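Local coordinates for citrate lyase subunit beta-like protein (Mycobacterium tuberculosis H37Rv, PDB 6CHU) that is a magnesium-dependent lyase of the HpcH/HpaI aldolase family, a bifunctional trimeric TIM-barrel enzyme of itaconate dissimilation and leucine catabolism, at residues M140-E145 and S172-A177; S156-A159 and R164-A167; A188-I193 and Q200-D205. One frame throughout, in Å; residues are numbered along the deposited sequence.

Interaction 1: M140-E145 and S172-A177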
ATOM      1  N   MET A 140       9.499 -12.331   7.922  1.00 17.50           N
ATOM      2  CA  MET A 140       9.110 -11.988   6.561  1.00 18.55           C
ATOM      3  C   MET A 140      10.250 -11.220   5.916  1.00 17.18           C
ATOM      4  O   MET A 140      10.797 -10.292   6.526  1.00 18.66           O
ATOM      5  CB  MET A 140       7.847 -11.125   6.516  1.00 19.30           C
ATOM      6  CG  MET A 140       6.617 -11.703   7.227  1.00 20.12           C
ATOM      7  SD  MET A 140       5.885 -13.028   6.244  1.00 20.37           S
ATOM      8  CE  MET A 140       5.178 -12.093   4.887  1.00 21.56           C
ATOM      9  N   MET A 141      10.590 -11.604   4.696  1.00 19.57           N
ATOM     10  CA  MET A 141      11.540 -10.893   3.854  1.00 18.17           C
ATOM     11  C   MET A 141      10.839 -10.532   2.554  1.00 17.84           C
ATOM     12  O   MET A 141       9.818 -11.126   2.190  1.00 18.79           O
ATOM     13  CB  MET A 141      12.784 -11.763   3.583  1.00 16.64           C
ATOM     14  CG  MET A 141      13.934 -11.051   2.899  1.00 19.96           C
ATOM     15  SD  MET A 141      15.258 -12.244   2.629  1.00 23.86           S
ATOM     16  CE  MET A 141      16.271 -11.291   1.497  1.00 26.99           C
ATOM     17  N   TRP A 142      11.391  -9.564   1.826  1.00 19.94           N
ATOM     18  CA  TRP A 142      10.891  -9.299   0.490  1.00 19.79           C
ATOM     19  C   TRP A 142      12.056  -9.278  -0.488  1.00 19.41           C
ATOM     20  O   TRP A 142      13.222  -9.140  -0.102  1.00 20.24           O
ATOM     21  CB  TRP A 142      10.075  -7.995   0.430  1.00 18.91           C
ATOM     22  CG  TRP A 142      10.897  -6.747   0.527  1.00 16.70           C
ATOM     23  CD1 TRP A 142      11.550  -6.269   1.624  1.00 18.60           C
ATOM     24  CD2 TRP A 142      11.141  -5.819  -0.527  1.00 18.57           C
ATOM     25  NE1 TRP A 142      12.196  -5.088   1.318  1.00 19.98           N
ATOM     26  CE2 TRP A 142      11.962  -4.791  -0.001  1.00 20.23           C
ATOM     27  CE3 TRP A 142      10.740  -5.750  -1.866  1.00 19.69           C
ATOM     28  CZ2 TRP A 142      12.401  -3.716  -0.768  1.00 20.94           C
ATOM     29  CZ3 TRP A 142      11.169  -4.671  -2.634  1.00 19.08           C
ATOM     30  CH2 TRP A 142      11.991  -3.664  -2.079  1.00 22.63           C
ATOM     31  N   GLY A 143      11.734  -9.490  -1.764  1.00 17.05           N
ATOM     32  CA  GLY A 143      12.763  -9.526  -2.793  1.00 21.38           C
ATOM     33  C   GLY A 143      12.375  -8.726  -4.019  1.00 21.27           C
ATOM     34  O   GLY A 143      11.422  -9.083  -4.718  1.00 22.54           O
ATOM     35  N   ALA A 144      13.114  -7.656  -4.308  1.00 20.69           N
ATOM     36  CA  ALA A 144      12.664  -6.723  -5.336  1.00 20.06           C
ATOM     37  C   ALA A 144      12.862  -7.287  -6.743  1.00 22.52           C
ATOM     38  O   ALA A 144      12.029  -7.060  -7.629  1.00 24.45           O
ATOM     39  CB  ALA A 144      13.397  -5.386  -5.180  1.00 19.34           C
ATOM     40  N   GLU A 145      13.960  -8.007  -6.984  1.00 22.19           N
ATOM     41  CA  GLU A 145      14.255  -8.397  -8.362  1.00 24.12           C
ATOM     42  C   GLU A 145      13.305  -9.480  -8.863  1.00 21.99           C
ATOM     43  O   GLU A 145      12.821  -9.400  -9.999  1.00 23.84           O
ATOM     44  CB  GLU A 145      15.708  -8.837  -8.491  1.00 25.73           C
ATOM     45  CG  GLU A 145      16.663  -7.666  -8.393  1.00 39.37           C
ATOM     46  CD  GLU A 145      16.852  -7.178  -6.965  1.00 52.70           C
ATOM     47  OE1 GLU A 145      16.540  -7.946  -6.021  1.00 55.94           O
ATOM     48  OE2 GLU A 145      17.314  -6.026  -6.791  1.00 55.91           O
ATOM     49  N   SER A 172       6.864  -1.944   2.342  1.00 16.76           N
ATOM     50  CA  SER A 172       5.995  -1.555   3.451  1.00 18.22           C
ATOM     51  C   SER A 172       5.006  -2.657   3.800  1.00 17.93           C
ATOM     52  O   SER A 172       4.727  -2.900   4.984  1.00 19.10           O
ATOM     53  CB  SER A 172       5.247  -0.261   3.112  1.00 19.09           C
ATOM     54  OG  SER A 172       6.150   0.824   2.953  1.00 19.76           O
ATOM     55  N   THR A 173       4.442  -3.320   2.785  1.00 16.58           N
ATOM     56  CA  THR A 173       3.514  -4.421   3.039  1.00 18.48           C
ATOM     57  C   THR A 173       4.149  -5.487   3.928  1.00 16.45           C
ATOM     58  O   THR A 173       3.533  -5.962   4.892  1.00 18.48           O
ATOM     59  CB  THR A 173       3.055  -5.031   1.711  1.00 18.17           C
ATOM     60  OG1 THR A 173       2.338  -4.045   0.954  1.00 20.18           O
ATOM     61  CG2 THR A 173       2.145  -6.236   1.953  1.00 18.07           C
ATOM     62  N   ILE A 174       5.384  -5.873   3.620  1.00 17.16           N
ATOM     63  CA  ILE A 174       6.050  -6.950   4.355  1.00 19.26           C
ATOM     64  C   ILE A 174       6.434  -6.504   5.759  1.00 18.06           C
ATOM     65  O   ILE A 174       6.315  -7.272   6.720  1.00 19.01           O
ATOM     66  CB  ILE A 174       7.267  -7.453   3.547  1.00 20.41           C
ATOM     67  CG1 ILE A 174       6.872  -8.711   2.786  1.00 21.47           C
ATOM     68  CG2 ILE A 174       8.508  -7.701   4.429  1.00 24.36           C
ATOM     69  CD1 ILE A 174       5.759  -8.494   1.848  1.00 23.55           C
ATOM     70  N   LEU A 175       6.898  -5.262   5.905  1.00 18.71           N
ATOM     71  CA  LEU A 175       7.223  -4.746   7.234  1.00 17.81           C
ATOM     72  C   LEU A 175       5.990  -4.746   8.133  1.00 18.03           C
ATOM     73  O   LEU A 175       6.038  -5.183   9.292  1.00 21.45           O
ATOM     74  CB  LEU A 175       7.789  -3.335   7.101  1.00 18.32           C
ATOM     75  CG  LEU A 175       8.023  -2.597   8.417  1.00 21.72           C
ATOM     76  CD1 LEU A 175       9.014  -3.370   9.286  1.00 20.91           C
ATOM     77  CD2 LEU A 175       8.508  -1.160   8.167  1.00 20.55           C
ATOM     78  N   LEU A 176       4.863  -4.283   7.598  1.00 19.37           N
ATOM     79  CA  LEU A 176       3.645  -4.215   8.397  1.00 17.51           C
ATOM     80  C   LEU A 176       3.103  -5.607   8.714  1.00 15.69           C
ATOM     81  O   LEU A 176       2.679  -5.873   9.848  1.00 18.96           O
ATOM     82  CB  LEU A 176       2.604  -3.372   7.659  1.00 17.07           C
ATOM     83  CG  LEU A 176       2.943  -1.881   7.546  1.00 18.96           C
ATOM     84  CD1 LEU A 176       2.059  -1.244   6.464  1.00 18.53           C
ATOM     85  CD2 LEU A 176       2.748  -1.176   8.879  1.00 22.46           C
ATOM     86  N   ALA A 177       3.090  -6.501   7.727  1.00 16.55           N
ATOM     87  CA  ALA A 177       2.586  -7.851   7.975  1.00 17.95           C
ATOM     88  C   ALA A 177       3.446  -8.578   9.002  1.00 16.72           C
ATOM     89  O   ALA A 177       2.922  -9.227   9.914  1.00 17.81           O
ATOM     90  CB  ALA A 177       2.524  -8.638   6.666  1.00 18.50           C
TER

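Interaction 2: S156-A159 and R164-A167. With ACT (acetate ion), chain C.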
ATOM      1  N   SER A 156      13.833  -2.848 -10.971  1.00 24.72           N
ATOM      2  CA  SER A 156      13.240  -2.523  -9.683  1.00 24.49           C
ATOM      3  C   SER A 156      13.582  -1.119  -9.202  1.00 24.60           C
ATOM      4  O   SER A 156      12.951  -0.636  -8.252  1.00 24.26           O
ATOM      5  CB  SER A 156      13.697  -3.539  -8.635  1.00 25.13           C
ATOM      6  OG  SER A 156      15.108  -3.556  -8.574  1.00 33.87           O
ATOM      7  N   ARG A 157      14.574  -0.467  -9.814  1.00 25.43           N
ATOM      8  CA  ARG A 157      15.060   0.829  -9.358  1.00 25.90           C
ATOM      9  C   ARG A 157      15.058   1.846 -10.487  1.00 29.20           C
ATOM     10  O   ARG A 157      15.293   1.510 -11.651  1.00 29.63           O
ATOM     11  CB  ARG A 157      16.489   0.718  -8.797  1.00 29.07           C
ATOM     12  CG  ARG A 157      16.569  -0.108  -7.528  1.00 28.03           C
ATOM     13  CD  ARG A 157      18.017  -0.365  -7.097  1.00 26.81           C
ATOM     14  NE  ARG A 157      18.078  -1.384  -6.046  1.00 29.45           N
ATOM     15  CZ  ARG A 157      17.986  -1.124  -4.746  1.00 28.05           C
ATOM     16  NH1 ARG A 157      17.834   0.129  -4.330  1.00 27.00           N
ATOM     17  NH2 ARG A 157      18.063  -2.110  -3.862  1.00 28.55           N
ATOM     18  N   ARG A 158      14.813   3.104 -10.122  1.00 25.07           N
ATOM     19  CA  ARG A 158      14.953   4.208 -11.059  1.00 31.00           C
ATOM     20  C   ARG A 158      16.431   4.481 -11.329  1.00 38.52           C
ATOM     21  O   ARG A 158      17.326   3.851 -10.760  1.00 33.97           O
ATOM     22  CB  ARG A 158      14.298   5.476 -10.516  1.00 34.09           C
ATOM     23  CG  ARG A 158      12.893   5.307 -10.028  1.00 39.87           C
ATOM     24  CD  ARG A 158      12.288   6.660  -9.722  1.00 50.03           C
ATOM     25  NE  ARG A 158      10.989   6.508  -9.080  1.00 63.74           N
ATOM     26  CZ  ARG A 158       9.873   6.179  -9.722  1.00 71.02           C
ATOM     27  NH1 ARG A 158       9.894   5.964 -11.032  1.00 73.52           N
ATOM     28  NH2 ARG A 158       8.734   6.060  -9.052  1.00 69.41           N
ATOM     29  N   ALA A 159      16.678   5.469 -12.192  1.00 44.27           N
ATOM     30  CA  ALA A 159      18.045   5.798 -12.586  1.00 49.91           C
ATOM     31  C   ALA A 159      18.892   6.229 -11.393  1.00 51.69           C
ATOM     32  O   ALA A 159      20.085   5.910 -11.327  1.00 53.34           O
ATOM     33  CB  ALA A 159      18.026   6.891 -13.654  1.00 52.52           C
ATOM     34  N   ARG A 164      11.505   1.624  -7.363  1.00 24.14           N
ATOM     35  CA  ARG A 164      10.264   2.015  -8.016  1.00 22.26           C
ATOM     36  C   ARG A 164       9.093   1.781  -7.057  1.00 22.86           C
ATOM     37  O   ARG A 164       9.220   1.096  -6.043  1.00 22.25           O
ATOM     38  CB  ARG A 164      10.082   1.251  -9.327  1.00 21.52           C
ATOM     39  CG  ARG A 164      11.154   1.613 -10.376  1.00 24.73           C
ATOM     40  CD  ARG A 164      11.030   0.797 -11.653  1.00 24.68           C
ATOM     41  NE  ARG A 164      12.138   1.105 -12.574  1.00 23.78           N
ATOM     42  CZ  ARG A 164      12.204   2.186 -13.342  1.00 27.69           C
ATOM     43  NH1 ARG A 164      11.228   3.094 -13.337  1.00 27.78           N
ATOM     44  NH2 ARG A 164      13.261   2.374 -14.127  1.00 30.45           N
ATOM     45  N   ASP A 165       7.937   2.365  -7.391  1.00 22.17           N
ATOM     46  CA  ASP A 165       6.848   2.458  -6.418  1.00 20.43           C
ATOM     47  C   ASP A 165       6.316   1.091  -5.994  1.00 22.65           C
ATOM     48  O   ASP A 165       6.042   0.874  -4.803  1.00 20.94           O
ATOM     49  CB  ASP A 165       5.713   3.321  -6.975  1.00 19.22           C
ATOM     50  CG  ASP A 165       6.007   4.812  -6.880  1.00 30.33           C
ATOM     51  OD1 ASP A 165       7.065   5.187  -6.316  1.00 25.40           O
ATOM     52  OD2 ASP A 165       5.172   5.613  -7.367  1.00 30.36           O
ATOM     53  N   VAL A 166       6.128   0.156  -6.941  1.00 19.96           N
ATOM     54  CA  VAL A 166       5.570  -1.137  -6.532  1.00 21.27           C
ATOM     55  C   VAL A 166       6.525  -1.857  -5.589  1.00 20.81           C
ATOM     56  O   VAL A 166       6.088  -2.574  -4.675  1.00 18.58           O
ATOM     57  CB  VAL A 166       5.190  -2.015  -7.749  1.00 22.16           C
ATOM     58  CG1 VAL A 166       6.430  -2.577  -8.453  1.00 25.11           C
ATOM     59  CG2 VAL A 166       4.252  -3.152  -7.297  1.00 20.57           C
ATOM     60  N   ALA A 167       7.835  -1.635  -5.747  1.00 20.33           N
ATOM     61  CA  ALA A 167       8.800  -2.209  -4.812  1.00 19.85           C
ATOM     62  C   ALA A 167       8.673  -1.571  -3.432  1.00 19.28           C
ATOM     63  O   ALA A 167       8.666  -2.272  -2.409  1.00 20.21           O
ATOM     64  CB  ALA A 167      10.220  -2.042  -5.363  1.00 19.16           C
TER
HETATM   65  C   ACT C 302       6.100   2.277 -10.218  1.00 32.66           C
HETATM   66  O   ACT C 302       7.130   3.019 -10.060  1.00 24.36           O
HETATM   67  OXT ACT C 302       5.692   1.293  -9.503  1.00 24.63           O
HETATM   68  CH3 ACT C 302       5.182   2.609 -11.461  1.00 27.58           C
HETATM   69  O   HOH W   1       9.727   5.368  -6.615  1.00 36.86           O

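Interaction 3: A188-I193 and Q200-D205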
ATOM      1  N   ALA A 188      15.259  -6.183   1.822  1.00 18.92           N
ATOM      2  CA  ALA A 188      15.770  -6.817   0.613  1.00 19.41           C
ATOM      3  C   ALA A 188      17.251  -6.498   0.373  1.00 22.33           C
ATOM      4  O   ALA A 188      17.794  -5.481   0.828  1.00 20.96           O
ATOM      5  CB  ALA A 188      14.958  -6.372  -0.610  1.00 19.59           C
ATOM      6  N   VAL A 189      17.892  -7.381  -0.402  1.00 19.75           N
ATOM      7  CA  VAL A 189      19.314  -7.264  -0.692  1.00 18.94           C
ATOM      8  C   VAL A 189      19.577  -6.096  -1.627  1.00 21.58           C
ATOM      9  O   VAL A 189      18.739  -5.713  -2.453  1.00 22.49           O
ATOM     10  CB  VAL A 189      19.859  -8.569  -1.301  1.00 24.54           C
ATOM     11  CG1 VAL A 189      19.737  -9.719  -0.323  1.00 20.66           C
ATOM     12  CG2 VAL A 189      19.159  -8.893  -2.615  1.00 27.80           C
ATOM     13  N   HIS A 190      20.775  -5.538  -1.510  1.00 21.91           N
ATOM     14  CA  HIS A 190      21.253  -4.457  -2.362  1.00 24.31           C
ATOM     15  C   HIS A 190      22.194  -5.097  -3.369  1.00 23.92           C
ATOM     16  O   HIS A 190      23.345  -5.379  -3.042  1.00 25.72           O
ATOM     17  CB  HIS A 190      21.957  -3.405  -1.514  1.00 23.54           C
ATOM     18  CG  HIS A 190      22.120  -2.087  -2.198  1.00 25.56           C
ATOM     19  ND1 HIS A 190      21.133  -1.125  -2.199  1.00 24.00           N
ATOM     20  CD2 HIS A 190      23.159  -1.566  -2.891  1.00 29.47           C
ATOM     21  CE1 HIS A 190      21.557  -0.067  -2.867  1.00 28.94           C
ATOM     22  NE2 HIS A 190      22.780  -0.312  -3.305  1.00 29.56           N
ATOM     23  N   LEU A 191      21.708  -5.335  -4.595  1.00 24.63           N
ATOM     24  CA  LEU A 191      22.496  -6.112  -5.549  1.00 27.26           C
ATOM     25  C   LEU A 191      23.736  -5.375  -6.034  1.00 26.94           C
ATOM     26  O   LEU A 191      24.703  -6.027  -6.453  1.00 26.82           O
ATOM     27  CB  LEU A 191      21.642  -6.519  -6.751  1.00 28.09           C
ATOM     28  CG  LEU A 191      20.587  -7.598  -6.481  1.00 27.39           C
ATOM     29  CD1 LEU A 191      20.029  -8.068  -7.802  1.00 32.89           C
ATOM     30  CD2 LEU A 191      21.164  -8.782  -5.719  1.00 27.70           C
ATOM     31  N   ASP A 192      23.739  -4.042  -5.985  1.00 24.44           N
ATOM     32  CA  ASP A 192      24.893  -3.259  -6.432  1.00 29.76           C
ATOM     33  C   ASP A 192      25.907  -3.221  -5.295  1.00 25.81           C
ATOM     34  O   ASP A 192      25.903  -2.316  -4.457  1.00 25.92           O
ATOM     35  CB  ASP A 192      24.470  -1.855  -6.858  1.00 27.92           C
ATOM     36  CG  ASP A 192      25.582  -1.100  -7.573  1.00 34.99           C
ATOM     37  OD1 ASP A 192      26.741  -1.563  -7.548  1.00 28.83           O
ATOM     38  OD2 ASP A 192      25.302  -0.038  -8.159  1.00 35.69           O
ATOM     39  N   ILE A 193      26.821  -4.199  -5.307  1.00 26.14           N
ATOM     40  CA  ILE A 193      27.702  -4.441  -4.163  1.00 27.68           C
ATOM     41  C   ILE A 193      28.598  -3.236  -3.893  1.00 28.18           C
ATOM     42  O   ILE A 193      28.789  -2.828  -2.742  1.00 30.70           O
ATOM     43  CB  ILE A 193      28.539  -5.711  -4.397  1.00 25.50           C
ATOM     44  CG1 ILE A 193      27.635  -6.938  -4.429  1.00 28.90           C
ATOM     45  CG2 ILE A 193      29.629  -5.836  -3.340  1.00 25.14           C
ATOM     46  CD1 ILE A 193      28.373  -8.218  -4.779  1.00 30.93           C
ATOM     47  N   GLN A 200      24.146   2.222   2.432  1.00 26.06           N
ATOM     48  CA  GLN A 200      24.095   2.952   3.692  1.00 28.85           C
ATOM     49  C   GLN A 200      22.751   3.648   3.864  1.00 25.44           C
ATOM     50  O   GLN A 200      22.100   3.513   4.907  1.00 28.95           O
ATOM     51  CB  GLN A 200      25.244   3.954   3.763  1.00 32.09           C
ATOM     52  CG  GLN A 200      25.497   4.455   5.161  1.00 45.61           C
ATOM     53  CD  GLN A 200      26.834   5.155   5.289  1.00 60.07           C
ATOM     54  OE1 GLN A 200      27.570   5.307   4.310  1.00 66.79           O
ATOM     55  NE2 GLN A 200      27.161   5.579   6.501  1.00 65.15           N
ATOM     56  N   GLU A 201      22.307   4.373   2.830  1.00 25.06           N
ATOM     57  CA  GLU A 201      21.036   5.089   2.900  1.00 29.16           C
ATOM     58  C   GLU A 201      19.864   4.129   3.046  1.00 27.73           C
ATOM     59  O   GLU A 201      18.905   4.407   3.777  1.00 26.88           O
ATOM     60  CB  GLU A 201      20.855   5.949   1.649  1.00 33.31           C
ATOM     61  CG  GLU A 201      21.959   6.971   1.423  1.00 44.58           C
ATOM     62  CD  GLU A 201      21.702   7.824   0.194  1.00 63.32           C
ATOM     63  OE1 GLU A 201      20.681   7.583  -0.489  1.00 66.72           O
ATOM     64  OE2 GLU A 201      22.517   8.732  -0.085  1.00 69.38           O
ATOM     65  N   GLU A 202      19.925   2.999   2.337  1.00 24.47           N
ATOM     66  CA  GLU A 202      18.863   2.003   2.352  1.00 24.82           C
ATOM     67  C   GLU A 202      18.752   1.323   3.712  1.00 26.75           C
ATOM     68  O   GLU A 202      17.646   1.143   4.239  1.00 24.83           O
ATOM     69  CB  GLU A 202      19.151   0.978   1.257  1.00 25.79           C
ATOM     70  CG  GLU A 202      18.027   0.031   0.893  1.00 28.93           C
ATOM     71  CD  GLU A 202      18.295  -0.588  -0.464  1.00 27.25           C
ATOM     72  OE1 GLU A 202      19.084  -1.554  -0.533  1.00 25.32           O
ATOM     73  OE2 GLU A 202      17.764  -0.070  -1.465  1.00 27.74           O
ATOM     74  N   ALA A 203      19.888   0.925   4.289  1.00 23.80           N
ATOM     75  CA  ALA A 203      19.859   0.262   5.591  1.00 23.91           C
ATOM     76  C   ALA A 203      19.523   1.248   6.706  1.00 25.48           C
ATOM     77  O   ALA A 203      18.836   0.887   7.667  1.00 25.95           O
ATOM     78  CB  ALA A 203      21.198  -0.427   5.860  1.00 26.71           C
ATOM     79  N   ARG A 204      20.013   2.492   6.611  1.00 23.45           N
ATOM     80  CA  ARG A 204      19.560   3.521   7.550  1.00 23.48           C
ATOM     81  C   ARG A 204      18.047   3.702   7.462  1.00 23.04           C
ATOM     82  O   ARG A 204      17.360   3.783   8.490  1.00 26.08           O
ATOM     83  CB  ARG A 204      20.273   4.848   7.284  1.00 24.90           C
ATOM     84  CG  ARG A 204      21.690   4.911   7.812  1.00 34.58           C
ATOM     85  CD  ARG A 204      22.244   6.315   7.578  1.00 38.89           C
ATOM     86  NE  ARG A 204      23.613   6.461   8.045  1.00 56.37           N
ATOM     87  CZ  ARG A 204      24.414   7.457   7.676  1.00 69.78           C
ATOM     88  NH1 ARG A 204      23.978   8.381   6.829  1.00 73.65           N
ATOM     89  NH2 ARG A 204      25.651   7.526   8.147  1.00 71.54           N
ATOM     90  N   ASP A 205      17.517   3.771   6.238  1.00 24.66           N
ATOM     91  CA  ASP A 205      16.073   3.867   6.044  1.00 19.18           C
ATOM     92  C   ASP A 205      15.356   2.681   6.676  1.00 27.47           C
ATOM     93  O   ASP A 205      14.323   2.841   7.338  1.00 26.26           O
ATOM     94  CB  ASP A 205      15.752   3.919   4.550  1.00 25.21           C
ATOM     95  CG  ASP A 205      15.896   5.305   3.947  1.00 34.68           C
ATOM     96  OD1 ASP A 205      16.340   6.244   4.649  1.00 35.50           O
ATOM     97  OD2 ASP A 205      15.549   5.451   2.748  1.00 30.11           O
TER
HETATM   98  O   HOH W   2      19.570  -3.405   1.364  1.00 24.52           O

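Interaction 1: M140-E145 and S172-A177
I174 lays both branches of its CB, CG1 and CG2, along the outer side of the strand end formed by M140, M141 and W142. This is strand-to-helix packing of the TIM barrel: strand 137-142 and helix 165-180, which follows it by way of helix 144-151, run almost exactly antiparallel (176° between their segments), with axes 8.0 Å apart. A beta-branched residue suits the gap because its branches reach two neighbours at once. CG2 meets M140, 4.1 Å from its CB, while CG1 covers W142 CB at 4.0 Å. M140 points toward the helix, and its bent chain (chi2 -75°, chi3 -71°) fits between A178 of that helix and I131 and A132 of helix 128-133. The W142 side chain starts toward I174 but its indole leads away from 172-177, to A167 and R171 earlier in the same helix; NE1 is hydrogen-bonded to D187 OD1 and the ring is edge-to-face with Y163. M141 points away from the helix, its side chain about 4 Å from a bound acetate. No hydrogen bond crosses this buried, apolar contact. The M141 backbone is hydrogen-bonded within the sheet to strand 114-119, and toward 172-177 the nearest atom to M141 O is I174 CG1 at 3.9 Å.

Interaction 2: S156-A159 and R164-A167
S156 O takes the backbone N-H of R164 in a short, nearly linear hydrogen bond (R164 N to S156 O 2.8 Å, 175° at the hydrogen). R164 is the N-cap residue of helix 165-180 in the TIM barrel, and the bond ties the preceding loop to the start of that helix. The R164 side chain then folds over the same carbonyl: with CG beside the backbone N and anti to the carbonyl carbon (chi1 -65°), CG comes 3.6 Å from S156 O. Farther out, its guanidinium has R158 CA over one face, offset toward the rim, and its NE is hydrogen-bonded to S155 OG. R158 reaches the first turn of the helix as an extended chain. Its NH2 forms a salt bridge with D165 OD1 (3.3 Å) that is weak as a hydrogen bond, with guanidinium and carboxylate planes 89° apart. Water 1 reinforces the pair, accepting from R158 NH2 and donating to D165 OD1, each at 2.7 Å. The strongest partners of both charges lie across the trimer interface: R158 with D205 and D165 with R168, both of a neighbouring subunit. Long basic side chains suit this place, since they can serve the loop and the interface together. An acetate, probably from the crystallisation liquor, settles at the helix start, where first-turn amides have no carbonyl of a preceding turn to bind: D165 N gives to its O at 2.9 Å and V166 N to its OXT at 2.8 Å.

Interaction 3: A188-I193 and Q200-D205
H190 swings its imidazole opposite its own backbone nitrogen (chi1 -163°), which carries the ring out from the loop toward the helix, and the same first torsion in E202 (chi1 -167°), with an extended chain beyond it, brings the carboxylate out from the helix to the ring. In the TIM barrel this joins the loop after strand 184-187 to helix 196-209, which follows it. The bond is a histidine-carboxylate hydrogen bond: H190 ND1 donates its N-H to E202 OE1 at 2.7 Å, with 158° at the hydrogen. The oxygen lies close to the plane of the ring, at its edge, where the N-H points, but the donor comes to E202 from well above the carboxylate plane. Histidine suits the position because its two nitrogens can work in different directions: NE2 is hydrogen-bonded to D195 OD2, and bonds at both nitrogens fix the ring's rotation. Glutamate is long enough to cross from the helix to the loop, and its second oxygen, OE2, is salt-bridged to R157 NH1. The carboxylate is buried, yet both oxygens have polar partners. The same loop meets another chain: L191 makes backbone hydrogen bonds with a neighbouring subunit. Within its own chain H190 O accepts from Q221 NE2. Beside the histidine-glutamate pair, water 2 sits 2.7 Å from E202 OE1 and 2.8 Å from A188 O.

Interactions 1 and 3 are buried, but only interaction 1 belongs to the hydrophobic layer between barrel strands and outer helices; interaction 3 is polar, joining a loop to the helix after it. Interaction 2 lies farther out, its centre about 19 Å from the centre of the chain, where charges face the trimer interface. Interactions 1 and 2 use one helix, 165-180, at its middle and at its start, and they touch where W142 CZ3 lies 3.5 Å from A167 O. R157, in the loop of interaction 2, reaches over to the glutamate of interaction 3. The helix of interaction 3 supplies, in a neighbouring subunit, the acid that answers the charges of interaction 2.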